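Local coordinates for cell division control protein Cdc48 (Mycobacterium smegmatis, PDB 5E7P) that probably binds and hydrolyses ATP as a Cdc48-type AAA ATPase with two tandem nucleotide-binding modules, each holding ADP in this crystal, at residues A[391-394]-A[395-398]; A[424-427]-A[428-431]; A[515-518]-A[519-522]; A[687-690]-A[691-694]. All coordinates share one frame; numbering follows the deposited sequence.

Contact 1 of 4, residues A[391-394]-A[395-398]; sequences LPDA and TARR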
ATOM      1  N   LEU A 391      -6.319   7.232   2.303  1.00 25.55           N
ATOM      2  CA  LEU A 391      -5.078   7.988   2.164  1.00 25.65           C
ATOM      3  C   LEU A 391      -5.354   9.469   2.371  1.00 25.49           C
ATOM      4  O   LEU A 391      -6.413   9.965   1.987  1.00 26.60           O
ATOM      5  CB  LEU A 391      -4.467   7.802   0.770  1.00 26.31           C
ATOM      6  CG  LEU A 391      -3.896   6.454   0.320  1.00 27.82           C
ATOM      7  CD1 LEU A 391      -3.629   6.487  -1.176  1.00 25.77           C
ATOM      8  CD2 LEU A 391      -2.626   6.116   1.075  1.00 27.94           C
ATOM      9  N   PRO A 392      -4.396  10.184   2.977  1.00 22.93           N
ATOM     10  CA  PRO A 392      -4.527  11.633   3.141  1.00 22.11           C
ATOM     11  C   PRO A 392      -4.336  12.364   1.814  1.00 27.99           C
ATOM     12  O   PRO A 392      -3.383  12.069   1.089  1.00 28.86           O
ATOM     13  CB  PRO A 392      -3.377  11.976   4.094  1.00 19.82           C
ATOM     14  CG  PRO A 392      -2.365  10.900   3.870  1.00 18.74           C
ATOM     15  CD  PRO A 392      -3.160   9.661   3.588  1.00 19.72           C
ATOM     16  N   ASP A 393      -5.227  13.300   1.494  1.00 29.92           N
ATOM     17  CA  ASP A 393      -4.991  14.175   0.349  1.00 32.30           C
ATOM     18  C   ASP A 393      -3.943  15.223   0.716  1.00 33.40           C
ATOM     19  O   ASP A 393      -3.443  15.229   1.843  1.00 33.13           O
ATOM     20  CB  ASP A 393      -6.285  14.826  -0.156  1.00 33.98           C
ATOM     21  CG  ASP A 393      -6.996  15.654   0.906  1.00 36.55           C
ATOM     22  OD1 ASP A 393      -6.390  15.992   1.946  1.00 35.98           O
ATOM     23  OD2 ASP A 393      -8.181  15.981   0.683  1.00 38.61           O
ATOM     24  N   ALA A 394      -3.615  16.100  -0.229  1.00 33.35           N
ATOM     25  CA  ALA A 394      -2.587  17.115  -0.009  1.00 33.01           C
ATOM     26  C   ALA A 394      -2.858  17.959   1.242  1.00 32.38           C
ATOM     27  O   ALA A 394      -1.943  18.257   2.009  1.00 32.21           O
ATOM     28  CB  ALA A 394      -2.446  18.005  -1.238  1.00 32.66           C
ATOM     29  N   THR A 395      -4.118  18.329   1.445  1.00 32.51           N
ATOM     30  CA  THR A 395      -4.503  19.105   2.619  1.00 34.11           C
ATOM     31  C   THR A 395      -4.267  18.313   3.902  1.00 33.30           C
ATOM     32  O   THR A 395      -3.661  18.812   4.855  1.00 35.35           O
ATOM     33  CB  THR A 395      -5.982  19.523   2.558  1.00 31.94           C
ATOM     34  OG1 THR A 395      -6.229  20.231   1.339  1.00 36.64           O
ATOM     35  CG2 THR A 395      -6.324  20.414   3.734  1.00 27.96           C
ATOM     36  N   ALA A 396      -4.748  17.074   3.918  1.00 28.38           N
ATOM     37  CA  ALA A 396      -4.571  16.196   5.069  1.00 27.07           C
ATOM     38  C   ALA A 396      -3.093  15.936   5.356  1.00 29.10           C
ATOM     39  O   ALA A 396      -2.683  15.848   6.513  1.00 32.04           O
ATOM     40  CB  ALA A 396      -5.314  14.887   4.855  1.00 22.94           C
ATOM     41  N   ARG A 397      -2.294  15.820   4.300  1.00 28.14           N
ATOM     42  CA  ARG A 397      -0.861  15.597   4.460  1.00 29.17           C
ATOM     43  C   ARG A 397      -0.177  16.781   5.141  1.00 31.67           C
ATOM     44  O   ARG A 397       0.715  16.599   5.969  1.00 31.47           O
ATOM     45  CB  ARG A 397      -0.193  15.276   3.117  1.00 25.28           C
ATOM     46  CG  ARG A 397      -0.631  13.947   2.522  1.00 22.35           C
ATOM     47  CD  ARG A 397       0.323  13.455   1.440  1.00 20.82           C
ATOM     48  NE  ARG A 397       0.363  14.322   0.265  1.00 19.93           N
ATOM     49  CZ  ARG A 397      -0.499  14.256  -0.745  1.00 21.16           C
ATOM     50  NH1 ARG A 397      -1.486  13.371  -0.725  1.00 19.14           N
ATOM     51  NH2 ARG A 397      -0.382  15.080  -1.775  1.00 23.05           N
ATOM     52  N   ARG A 398      -0.597  17.993   4.794  1.00 33.80           N
ATOM     53  CA  ARG A 398      -0.048  19.184   5.429  1.00 35.09           C
ATOM     54  C   ARG A 398      -0.427  19.223   6.906  1.00 34.91           C
ATOM     55  O   ARG A 398       0.377  19.623   7.749  1.00 35.48           O
ATOM     56  CB  ARG A 398      -0.507  20.459   4.717  1.00 37.63           C
ATOM     57  CG  ARG A 398      -0.052  21.735   5.410  1.00 40.12           C
ATOM     58  CD  ARG A 398      -0.040  22.925   4.475  1.00 44.14           C
ATOM     59  NE  ARG A 398       0.476  24.117   5.141  1.00 48.95           N
ATOM     60  CZ  ARG A 398       0.811  25.242   4.515  1.00 51.66           C
ATOM     61  NH1 ARG A 398       0.688  25.334   3.197  1.00 50.54           N
ATOM     62  NH2 ARG A 398       1.275  26.273   5.210  1.00 54.75           N
TER
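The side chains of P392 and R397 cross at about a right angle, with CB of the proline 3.7 Å from CG of the arginine. From there the arginine bends at chi3 (-65°) and folds back over the start of its own helix. One face of its guanidinium lies over CA of A394, which sits 3.5 Å above the plane and offset toward the rim. At the edge, NH1 makes a weak hydrogen bond to the carbonyl O of P392. Two partners outside the cap, in helix 415-420 and the loop after it, also hold the group: NH2 donates to the carbonyl O of A419, and NE more weakly to OG1 of T422. The stretch is the N-terminal end of helix 394-404, and D393 is its N-cap. With chi1 at 58°, the carboxylate of D393 turns forward so that OD1 accepts from N of A396 at 2.8 Å in a nearly straight bond. OD2 is used elsewhere, in a salt bridge to NE of R544 from the second AAA module. Behind the cap, the helical bond from N of R397 to O of D393 measures 2.8 Å, and CB of P392 meets CB of A396 at 3.6 Å. R398 instead runs extended away from the cap, where its NE pairs with E402.

Contact 2 of 4, residues A[424-427]-A[428-431]; sequences GFVV and ADLA. With ADP (adenosine-5'-diphosphate), chain C.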
ATOM      1  N   GLY A 424       0.274   9.599  -2.486  1.00 27.87           N
ATOM      2  CA  GLY A 424       0.478   8.191  -2.206  1.00 26.84           C
ATOM      3  C   GLY A 424       1.178   7.946  -0.882  1.00 26.77           C
ATOM      4  O   GLY A 424       1.407   6.799  -0.495  1.00 27.06           O
ATOM      5  N   PHE A 425       1.520   9.027  -0.185  1.00 24.55           N
ATOM      6  CA  PHE A 425       2.166   8.926   1.122  1.00 24.82           C
ATOM      7  C   PHE A 425       1.156   8.724   2.249  1.00 27.27           C
ATOM      8  O   PHE A 425      -0.001   9.120   2.135  1.00 26.53           O
ATOM      9  CB  PHE A 425       2.993  10.179   1.410  1.00 22.34           C
ATOM     10  CG  PHE A 425       4.397  10.113   0.896  1.00 20.20           C
ATOM     11  CD1 PHE A 425       4.650   9.940  -0.455  1.00 20.59           C
ATOM     12  CD2 PHE A 425       5.466  10.251   1.762  1.00 19.14           C
ATOM     13  CE1 PHE A 425       5.948   9.888  -0.928  1.00 21.78           C
ATOM     14  CE2 PHE A 425       6.765  10.201   1.296  1.00 20.78           C
ATOM     15  CZ  PHE A 425       7.008  10.018  -0.051  1.00 22.44           C
ATOM     16  N   VAL A 426       1.608   8.103   3.334  1.00 29.88           N
ATOM     17  CA  VAL A 426       0.808   7.984   4.547  1.00 27.69           C
ATOM     18  C   VAL A 426       1.572   8.625   5.697  1.00 26.19           C
ATOM     19  O   VAL A 426       2.715   9.049   5.524  1.00 27.11           O
ATOM     20  CB  VAL A 426       0.492   6.519   4.888  1.00 27.12           C
ATOM     21  CG1 VAL A 426      -0.306   5.881   3.769  1.00 25.41           C
ATOM     22  CG2 VAL A 426       1.775   5.742   5.146  1.00 27.01           C
ATOM     23  N   VAL A 427       0.942   8.698   6.864  1.00 24.87           N
ATOM     24  CA  VAL A 427       1.562   9.342   8.018  1.00 26.55           C
ATOM     25  C   VAL A 427       2.874   8.656   8.415  1.00 28.43           C
ATOM     26  O   VAL A 427       3.830   9.316   8.838  1.00 29.29           O
ATOM     27  CB  VAL A 427       0.588   9.430   9.227  1.00 24.92           C
ATOM     28  CG1 VAL A 427       0.093   8.045   9.641  1.00 25.27           C
ATOM     29  CG2 VAL A 427       1.246  10.149  10.399  1.00 25.09           C
ATOM     30  N   ALA A 428       2.920   7.336   8.254  1.00 27.28           N
ATOM     31  CA  ALA A 428       4.119   6.564   8.560  1.00 28.07           C
ATOM     32  C   ALA A 428       5.286   7.045   7.708  1.00 30.79           C
ATOM     33  O   ALA A 428       6.396   7.241   8.206  1.00 31.75           O
ATOM     34  CB  ALA A 428       3.870   5.081   8.334  1.00 26.50           C
ATOM     35  N   ASP A 429       5.021   7.243   6.419  1.00 31.14           N
ATOM     36  CA  ASP A 429       6.032   7.727   5.487  1.00 32.02           C
ATOM     37  C   ASP A 429       6.437   9.153   5.829  1.00 31.19           C
ATOM     38  O   ASP A 429       7.623   9.479   5.851  1.00 31.47           O
ATOM     39  CB  ASP A 429       5.503   7.673   4.054  1.00 34.68           C
ATOM     40  CG  ASP A 429       5.023   6.292   3.660  1.00 37.41           C
ATOM     41  OD1 ASP A 429       5.636   5.298   4.106  1.00 40.26           O
ATOM     42  OD2 ASP A 429       4.033   6.201   2.900  1.00 36.52           O
ATOM     43  N   LEU A 430       5.440   9.995   6.094  1.00 28.62           N
ATOM     44  CA  LEU A 430       5.670  11.393   6.437  1.00 26.39           C
ATOM     45  C   LEU A 430       6.496  11.511   7.713  1.00 27.12           C
ATOM     46  O   LEU A 430       7.358  12.385   7.829  1.00 26.83           O
ATOM     47  CB  LEU A 430       4.338  12.129   6.596  1.00 25.66           C
ATOM     48  CG  LEU A 430       3.474  12.229   5.337  1.00 25.34           C
ATOM     49  CD1 LEU A 430       2.063  12.681   5.677  1.00 25.11           C
ATOM     50  CD2 LEU A 430       4.111  13.176   4.327  1.00 25.13           C
ATOM     51  N   ALA A 431       6.232  10.620   8.665  1.00 25.97           N
ATOM     52  CA  ALA A 431       7.015  10.561   9.892  1.00 26.53           C
ATOM     53  C   ALA A 431       8.465  10.217   9.567  1.00 29.02           C
ATOM     54  O   ALA A 431       9.391  10.830  10.098  1.00 31.70           O
ATOM     55  CB  ALA A 431       6.427   9.543  10.854  1.00 24.40           C
TER
HETATM   56  PB  ADP C 901      -1.546   1.299  10.600  1.00 24.57           P
HETATM   57  O1B ADP C 901      -0.648   0.395   9.799  1.00 25.92           O
HETATM   58  O2B ADP C 901      -1.990   0.718  11.915  1.00 26.08           O
HETATM   59  O3B ADP C 901      -2.655   1.946   9.814  1.00 24.14           O
HETATM   60  PA  ADP C 901      -0.309   2.952  12.529  1.00 33.17           P
HETATM   61  O1A ADP C 901       0.604   1.938  13.168  1.00 32.78           O
HETATM   62  O2A ADP C 901      -1.632   3.267  13.180  1.00 32.95           O
HETATM   63  O3A ADP C 901      -0.536   2.487  11.002  1.00 29.38           O
HETATM   64  O5' ADP C 901       0.540   4.295  12.339  1.00 31.27           O
HETATM   65  C5' ADP C 901       1.534   4.326  11.322  1.00 41.58           C
HETATM   66  C4' ADP C 901       2.793   4.892  11.958  1.00 45.39           C
HETATM   67  O4' ADP C 901       2.703   6.314  11.980  1.00 48.13           O
HETATM   68  C3' ADP C 901       2.928   4.410  13.394  1.00 46.52           C
HETATM   69  O3' ADP C 901       4.224   3.837  13.597  1.00 45.93           O
HETATM   70  C2' ADP C 901       2.763   5.644  14.259  1.00 49.79           C
HETATM   71  O2' ADP C 901       3.803   5.694  15.240  1.00 52.88           O
HETATM   72  C1' ADP C 901       2.878   6.818  13.303  1.00 49.97           C
HETATM   73  N9  ADP C 901       1.829   7.834  13.555  1.00 50.34           N
HETATM   74  C8  ADP C 901       0.526   7.725  13.235  1.00 48.44           C
HETATM   75  N7  ADP C 901      -0.155   8.844  13.596  1.00 49.86           N
HETATM   76  C5  ADP C 901       0.729   9.695  14.152  1.00 52.71           C
HETATM   77  C6  ADP C 901       0.689  11.051  14.749  1.00 57.38           C
HETATM   78  N6  ADP C 901      -0.469  11.747  14.824  1.00 58.67           N
HETATM   79  N1  ADP C 901       1.845  11.574  15.221  1.00 59.07           N
HETATM   80  C2  ADP C 901       3.006  10.896  15.157  1.00 57.26           C
HETATM   81  N3  ADP C 901       3.114   9.665  14.626  1.00 54.98           N
HETATM   82  C4  ADP C 901       2.034   9.022  14.121  1.00 52.32           C
HETATM   83  O   HOH W   1       2.391   4.911   1.477  1.00 32.73           O
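The ring of F425 and the carboxylate of D429 are the flat groups here, their planes 83° apart. D429 reaches the ring through its methylene: CB lies 3.4 Å from CD2, approaching obliquely, and CD2 of L430 comes to 4.1 Å of the same ring carbon. This is the N-terminal end of helix 427-448, with V426 at the N-cap; the G-F-V-V-A-D-L sequence is consistent with the sensor-2 region of the AAA lid. A valine side chain cannot accept from the first helical N-H groups, but the reverse bond is made: OD2 of D429 accepts from N of V426 at 3.1 Å. The donor comes from the anti side of that oxygen and stands 35° out of the carboxylate plane. The aspartate is held at its other oxygen too, since OD1 accepts from N of L469. A water donates to O of G424 and also lies against OD2 of D429, at a separation too short to be trusted at this resolution. CG2 of V426 packs against the carboxylate, and the first helical bond runs from N of L430 to O of V426 at 2.9 Å. Leucines of helix 394-404 cover L430. On the nucleotide side, V427 and A428 line the ADP pocket. CA of A428 lies 3.7 Å from O4' of the ribose, and the V427 methyls meet the adenine, CG1 at 3.6 Å from C8 and CG2 at 3.7 Å from N7.

Contact 3 of 4, residues A[515-518]-A[519-522]; sequences GIDP and PRGV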
ATOM      1  N   GLY A 515     -29.295  20.257  -7.303  1.00 46.14           N
ATOM      2  CA  GLY A 515     -30.255  19.282  -7.785  1.00 46.09           C
ATOM      3  C   GLY A 515     -29.646  18.265  -8.731  1.00 43.82           C
ATOM      4  O   GLY A 515     -30.354  17.617  -9.499  1.00 44.72           O
ATOM      5  N   ILE A 516     -28.324  18.133  -8.686  1.00 41.65           N
ATOM      6  CA  ILE A 516     -27.637  17.117  -9.470  1.00 39.81           C
ATOM      7  C   ILE A 516     -27.960  15.747  -8.893  1.00 38.34           C
ATOM      8  O   ILE A 516     -28.008  15.577  -7.674  1.00 37.69           O
ATOM      9  CB  ILE A 516     -26.112  17.321  -9.447  1.00 39.52           C
ATOM     10  CG1 ILE A 516     -25.759  18.760  -9.823  1.00 40.31           C
ATOM     11  CG2 ILE A 516     -25.425  16.334 -10.384  1.00 37.16           C
ATOM     12  CD1 ILE A 516     -26.143  19.132 -11.233  1.00 40.81           C
ATOM     13  N   ASP A 517     -28.199  14.776  -9.769  1.00 38.23           N
ATOM     14  CA  ASP A 517     -28.452  13.408  -9.339  1.00 40.94           C
ATOM     15  C   ASP A 517     -27.275  12.860  -8.545  1.00 37.04           C
ATOM     16  O   ASP A 517     -26.131  13.250  -8.778  1.00 35.91           O
ATOM     17  CB  ASP A 517     -28.718  12.507 -10.546  1.00 46.33           C
ATOM     18  CG  ASP A 517     -30.177  12.493 -10.953  1.00 53.70           C
ATOM     19  OD1 ASP A 517     -30.910  13.437 -10.591  1.00 55.83           O
ATOM     20  OD2 ASP A 517     -30.591  11.534 -11.638  1.00 57.20           O
ATOM     21  N   PRO A 518     -27.556  11.963  -7.589  1.00 35.27           N
ATOM     22  CA  PRO A 518     -26.493  11.224  -6.899  1.00 35.57           C
ATOM     23  C   PRO A 518     -25.622  10.511  -7.925  1.00 35.69           C
ATOM     24  O   PRO A 518     -26.128  10.163  -8.992  1.00 37.19           O
ATOM     25  CB  PRO A 518     -27.268  10.207  -6.061  1.00 34.30           C
ATOM     26  CG  PRO A 518     -28.579  10.870  -5.800  1.00 35.29           C
ATOM     27  CD  PRO A 518     -28.890  11.646  -7.050  1.00 34.98           C
ATOM     28  N   PRO A 519     -24.330  10.314  -7.617  1.00 34.56           N
ATOM     29  CA  PRO A 519     -23.375   9.699  -8.548  1.00 33.84           C
ATOM     30  C   PRO A 519     -23.907   8.410  -9.164  1.00 31.49           C
ATOM     31  O   PRO A 519     -24.340   7.507  -8.450  1.00 30.53           O
ATOM     32  CB  PRO A 519     -22.171   9.400  -7.657  1.00 32.40           C
ATOM     33  CG  PRO A 519     -22.235  10.445  -6.602  1.00 31.93           C
ATOM     34  CD  PRO A 519     -23.697  10.659  -6.331  1.00 32.82           C
ATOM     35  N   ARG A 520     -23.901   8.346 -10.489  1.00 32.19           N
ATOM     36  CA  ARG A 520     -24.387   7.174 -11.198  1.00 34.62           C
ATOM     37  C   ARG A 520     -23.313   6.094 -11.254  1.00 31.97           C
ATOM     38  O   ARG A 520     -22.116   6.394 -11.262  1.00 29.65           O
ATOM     39  CB  ARG A 520     -24.837   7.562 -12.609  1.00 39.80           C
ATOM     40  CG  ARG A 520     -26.050   8.483 -12.629  1.00 44.89           C
ATOM     41  CD  ARG A 520     -27.315   7.723 -12.254  1.00 48.71           C
ATOM     42  NE  ARG A 520     -28.124   8.416 -11.257  1.00 50.37           N
ATOM     43  CZ  ARG A 520     -28.148   8.102  -9.966  1.00 54.10           C
ATOM     44  NH1 ARG A 520     -27.406   7.104  -9.508  1.00 56.99           N
ATOM     45  NH2 ARG A 520     -28.917   8.785  -9.129  1.00 55.01           N
ATOM     46  N   GLY A 521     -23.746   4.837 -11.277  1.00 30.00           N
ATOM     47  CA  GLY A 521     -22.832   3.719 -11.411  1.00 27.25           C
ATOM     48  C   GLY A 521     -22.114   3.770 -12.746  1.00 26.72           C
ATOM     49  O   GLY A 521     -22.708   4.103 -13.773  1.00 25.37           O
ATOM     50  N   VAL A 522     -20.829   3.441 -12.730  1.00 26.42           N
ATOM     51  CA  VAL A 522     -20.005   3.531 -13.925  1.00 26.24           C
ATOM     52  C   VAL A 522     -19.517   2.164 -14.393  1.00 30.15           C
ATOM     53  O   VAL A 522     -18.974   1.385 -13.607  1.00 32.07           O
ATOM     54  CB  VAL A 522     -18.785   4.438 -13.678  1.00 23.82           C
ATOM     55  CG1 VAL A 522     -17.884   4.467 -14.906  1.00 23.56           C
ATOM     56  CG2 VAL A 522     -19.240   5.844 -13.302  1.00 21.93           C
TER
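Bends at chi2 (-73°) and chi3 (132°) fold the side chain of R520 back over the P518-P519 peptide, bringing its guanidinium onto the carbonyl O of P518. That oxygen stands over the centre of the group's face, 3.0 Å above the plane. Its approach is therefore to the flat side of the cation, and none of the N-H groups points at it well enough for a hydrogen bond; the attraction is probably electrostatic. R520 and the P518 ring lie side by side and point the same way, NH2 coming to 3.5 Å from CD of the proline. At the guanidinium edge, and in its plane, sits OD2 of D517, in a long salt bridge of 4.0 Å to NE of R520. The carboxylate is turned 70° from the guanidinium, so the two do not pair as flat partners. NH2 has a second, weak and long ion pair with E618. CB of P518 also touches CD of P519 at 3.6 Å. This extended loop links helix 508-513 to strand 521-525: O of I516 accepts from R621, P519 packs on V624 of strand 623-629, R520 touches E646 of strand 645-650, and V522 enters the sheet between these two strands.

Contact 4 of 4, residues A[687-690]-A[691-694]; sequences GYSA and ADCV. With ADP (adenosine-5'-diphosphate), chain D.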
ATOM      1  N   GLY A 687      -2.331  -0.282 -33.916  1.00 45.45           N
ATOM      2  CA  GLY A 687      -2.536  -1.639 -33.443  1.00 41.90           C
ATOM      3  C   GLY A 687      -1.809  -1.913 -32.141  1.00 39.30           C
ATOM      4  O   GLY A 687      -2.025  -2.941 -31.500  1.00 40.95           O
ATOM      5  N   TYR A 688      -0.935  -0.992 -31.750  1.00 36.45           N
ATOM      6  CA  TYR A 688      -0.245  -1.092 -30.470  1.00 34.71           C
ATOM      7  C   TYR A 688      -1.100  -0.505 -29.352  1.00 36.30           C
ATOM      8  O   TYR A 688      -1.490   0.662 -29.405  1.00 36.44           O
ATOM      9  CB  TYR A 688       1.102  -0.366 -30.525  1.00 33.35           C
ATOM     10  CG  TYR A 688       2.198  -1.142 -31.216  1.00 36.26           C
ATOM     11  CD1 TYR A 688       2.151  -1.385 -32.582  1.00 39.00           C
ATOM     12  CD2 TYR A 688       3.284  -1.627 -30.501  1.00 36.75           C
ATOM     13  CE1 TYR A 688       3.152  -2.098 -33.215  1.00 40.96           C
ATOM     14  CE2 TYR A 688       4.290  -2.336 -31.124  1.00 39.45           C
ATOM     15  CZ  TYR A 688       4.218  -2.569 -32.480  1.00 41.48           C
ATOM     16  OH  TYR A 688       5.219  -3.275 -33.100  1.00 44.17           O
ATOM     17  N   SER A 689      -1.390  -1.317 -28.342  1.00 36.29           N
ATOM     18  CA  SER A 689      -2.102  -0.837 -27.166  1.00 35.86           C
ATOM     19  C   SER A 689      -1.158   0.019 -26.335  1.00 36.02           C
ATOM     20  O   SER A 689       0.024   0.150 -26.663  1.00 38.37           O
ATOM     21  CB  SER A 689      -2.606  -2.006 -26.323  1.00 35.61           C
ATOM     22  OG  SER A 689      -1.528  -2.647 -25.660  1.00 35.59           O
ATOM     23  N   ALA A 690      -1.681   0.599 -25.260  1.00 31.19           N
ATOM     24  CA  ALA A 690      -0.866   1.398 -24.355  1.00 30.97           C
ATOM     25  C   ALA A 690       0.260   0.554 -23.763  1.00 31.46           C
ATOM     26  O   ALA A 690       1.411   0.988 -23.705  1.00 33.09           O
ATOM     27  CB  ALA A 690      -1.733   1.996 -23.242  1.00 30.23           C
ATOM     28  N   ALA A 691      -0.081  -0.655 -23.331  1.00 32.46           N
ATOM     29  CA  ALA A 691       0.901  -1.572 -22.764  1.00 32.80           C
ATOM     30  C   ALA A 691       1.955  -1.957 -23.801  1.00 30.89           C
ATOM     31  O   ALA A 691       3.131  -2.111 -23.473  1.00 32.08           O
ATOM     32  CB  ALA A 691       0.214  -2.819 -22.198  1.00 31.58           C
ATOM     33  N   ASP A 692       1.529  -2.101 -25.051  1.00 29.74           N
ATOM     34  CA  ASP A 692       2.450  -2.431 -26.136  1.00 34.27           C
ATOM     35  C   ASP A 692       3.493  -1.337 -26.343  1.00 34.81           C
ATOM     36  O   ASP A 692       4.665  -1.628 -26.594  1.00 34.41           O
ATOM     37  CB  ASP A 692       1.692  -2.677 -27.441  1.00 37.30           C
ATOM     38  CG  ASP A 692       0.980  -4.013 -27.460  1.00 40.54           C
ATOM     39  OD1 ASP A 692       1.478  -4.964 -26.817  1.00 41.39           O
ATOM     40  OD2 ASP A 692      -0.074  -4.111 -28.123  1.00 42.67           O
ATOM     41  N   CYS A 693       3.059  -0.084 -26.239  1.00 33.54           N
ATOM     42  CA  CYS A 693       3.958   1.055 -26.403  1.00 33.31           C
ATOM     43  C   CYS A 693       4.987   1.102 -25.276  1.00 32.96           C
ATOM     44  O   CYS A 693       6.177   1.310 -25.517  1.00 34.48           O
ATOM     45  CB  CYS A 693       3.171   2.369 -26.449  1.00 32.62           C
ATOM     46  SG  CYS A 693       2.000   2.507 -27.822  1.00 38.75           S
ATOM     47  N   VAL A 694       4.514   0.918 -24.048  1.00 30.93           N
ATOM     48  CA  VAL A 694       5.380   0.877 -22.874  1.00 33.12           C
ATOM     49  C   VAL A 694       6.420  -0.235 -23.009  1.00 35.53           C
ATOM     50  O   VAL A 694       7.581  -0.071 -22.621  1.00 38.33           O
ATOM     51  CB  VAL A 694       4.549   0.670 -21.581  1.00 24.86           C
ATOM     52  CG1 VAL A 694       5.453   0.444 -20.378  1.00 21.38           C
ATOM     53  CG2 VAL A 694       3.627   1.862 -21.348  1.00 24.59           C
TER
HETATM   54  PB  ADP D 902      -6.347  -4.395 -18.735  1.00 91.17           P
HETATM   55  O1B ADP D 902      -5.390  -5.264 -19.515  1.00 91.27           O
HETATM   56  O2B ADP D 902      -7.166  -5.170 -17.732  1.00 92.74           O
HETATM   57  O3B ADP D 902      -7.152  -3.439 -19.587  1.00 90.61           O
HETATM   58  PA  ADP D 902      -4.804  -2.035 -18.210  1.00 62.78           P
HETATM   59  O1A ADP D 902      -5.316  -1.654 -19.578  1.00 63.83           O
HETATM   60  O2A ADP D 902      -5.038  -1.124 -17.035  1.00 61.50           O
HETATM   61  O3A ADP D 902      -5.369  -3.494 -17.813  1.00 90.60           O
HETATM   62  O5' ADP D 902      -3.210  -2.226 -18.326  1.00 76.32           O
HETATM   63  C5' ADP D 902      -2.406  -2.461 -17.173  1.00 74.70           C
HETATM   64  C4' ADP D 902      -0.964  -2.072 -17.487  1.00 70.88           C
HETATM   65  O4' ADP D 902      -0.877  -1.420 -18.759  1.00 67.81           O
HETATM   66  C3' ADP D 902      -0.414  -1.100 -16.456  1.00 69.14           C
HETATM   67  O3' ADP D 902       0.446  -1.772 -15.533  1.00 69.91           O
HETATM   68  C2' ADP D 902       0.359  -0.065 -17.247  1.00 67.74           C
HETATM   69  O2' ADP D 902       1.767  -0.246 -17.060  1.00 69.10           O
HETATM   70  C1' ADP D 902       0.002  -0.291 -18.708  1.00 65.02           C
HETATM   71  N9  ADP D 902      -0.711   0.913 -19.197  1.00 60.22           N
HETATM   72  C8  ADP D 902      -1.986   0.939 -19.628  1.00 59.73           C
HETATM   73  N7  ADP D 902      -2.353   2.190 -20.005  1.00 57.85           N
HETATM   74  C5  ADP D 902      -1.294   2.994 -19.813  1.00 56.04           C
HETATM   75  C6  ADP D 902      -1.005   4.434 -20.010  1.00 52.91           C
HETATM   76  N6  ADP D 902      -1.951   5.271 -20.496  1.00 51.85           N
HETATM   77  N1  ADP D 902       0.229   4.878 -19.686  1.00 50.45           N
HETATM   78  C2  ADP D 902       1.169   4.046 -19.199  1.00 54.42           C
HETATM   79  N3  ADP D 902       0.979   2.729 -18.995  1.00 56.07           N
HETATM   80  C4  ADP D 902      -0.212   2.150 -19.280  1.00 57.39           C
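S689 and D692 form a capping box at the N-terminal end of helix 690-707 in the AAA+ lid, and this is the tight part of the contact. N of D692 donates to OG of S689 at 3.2 Å, while N of S689 donates back to OD2 of D692 at 3.1 Å, from the anti side and 24° out of the carboxylate plane. A chi1 of 72° puts OG of the serine between its backbone N and carbonyl carbon, facing the helix. OD2 also accepts from OG of S729, which helps fix the carboxylate. Beside the box, the Y688 ring crosses D692 at about a right angle, CD2 lying 3.6 Å from CB of the aspartate, and its OH is hydrogen-bonded to O of V726. CB of Y688 meets SG of C693 at 4.0 Å, and the cysteine packs on helix 656-666. The looser part lies at A691 and V694, both partly exposed, whose side chains touch little of the loop beyond A690. The face turned to the nucleotide is packed in its own right: CB of A691 lies 3.9 Å from O4' of the ribose, V694 brings CG2 to 3.6 Å from N3 of the adenine, and CB of A690 lies 3.3 Å from N7.

In the fold
From the N terminus, the four contacts follow in series; none encloses another, and each closes just a few residues. Contact 1 starts helix 394-404 after strand 385-388. Contact 2 starts helix 427-448, packs on contact 1 and itself lines the first ADP pocket: P392 CG lies 3.4 Å from F425 O and L391 CD2 3.6 Å from V426 CG1, the two centres 10 Å apart. Contact 3 leads from helix 508-513 into strand 521-525 of the second module's sheet, about 17 Å from contact 1 at the nearest atoms. Contact 4 starts helix 690-707 at the second ADP, apparently the counterpart of contact 2; their centres are 33 Å apart.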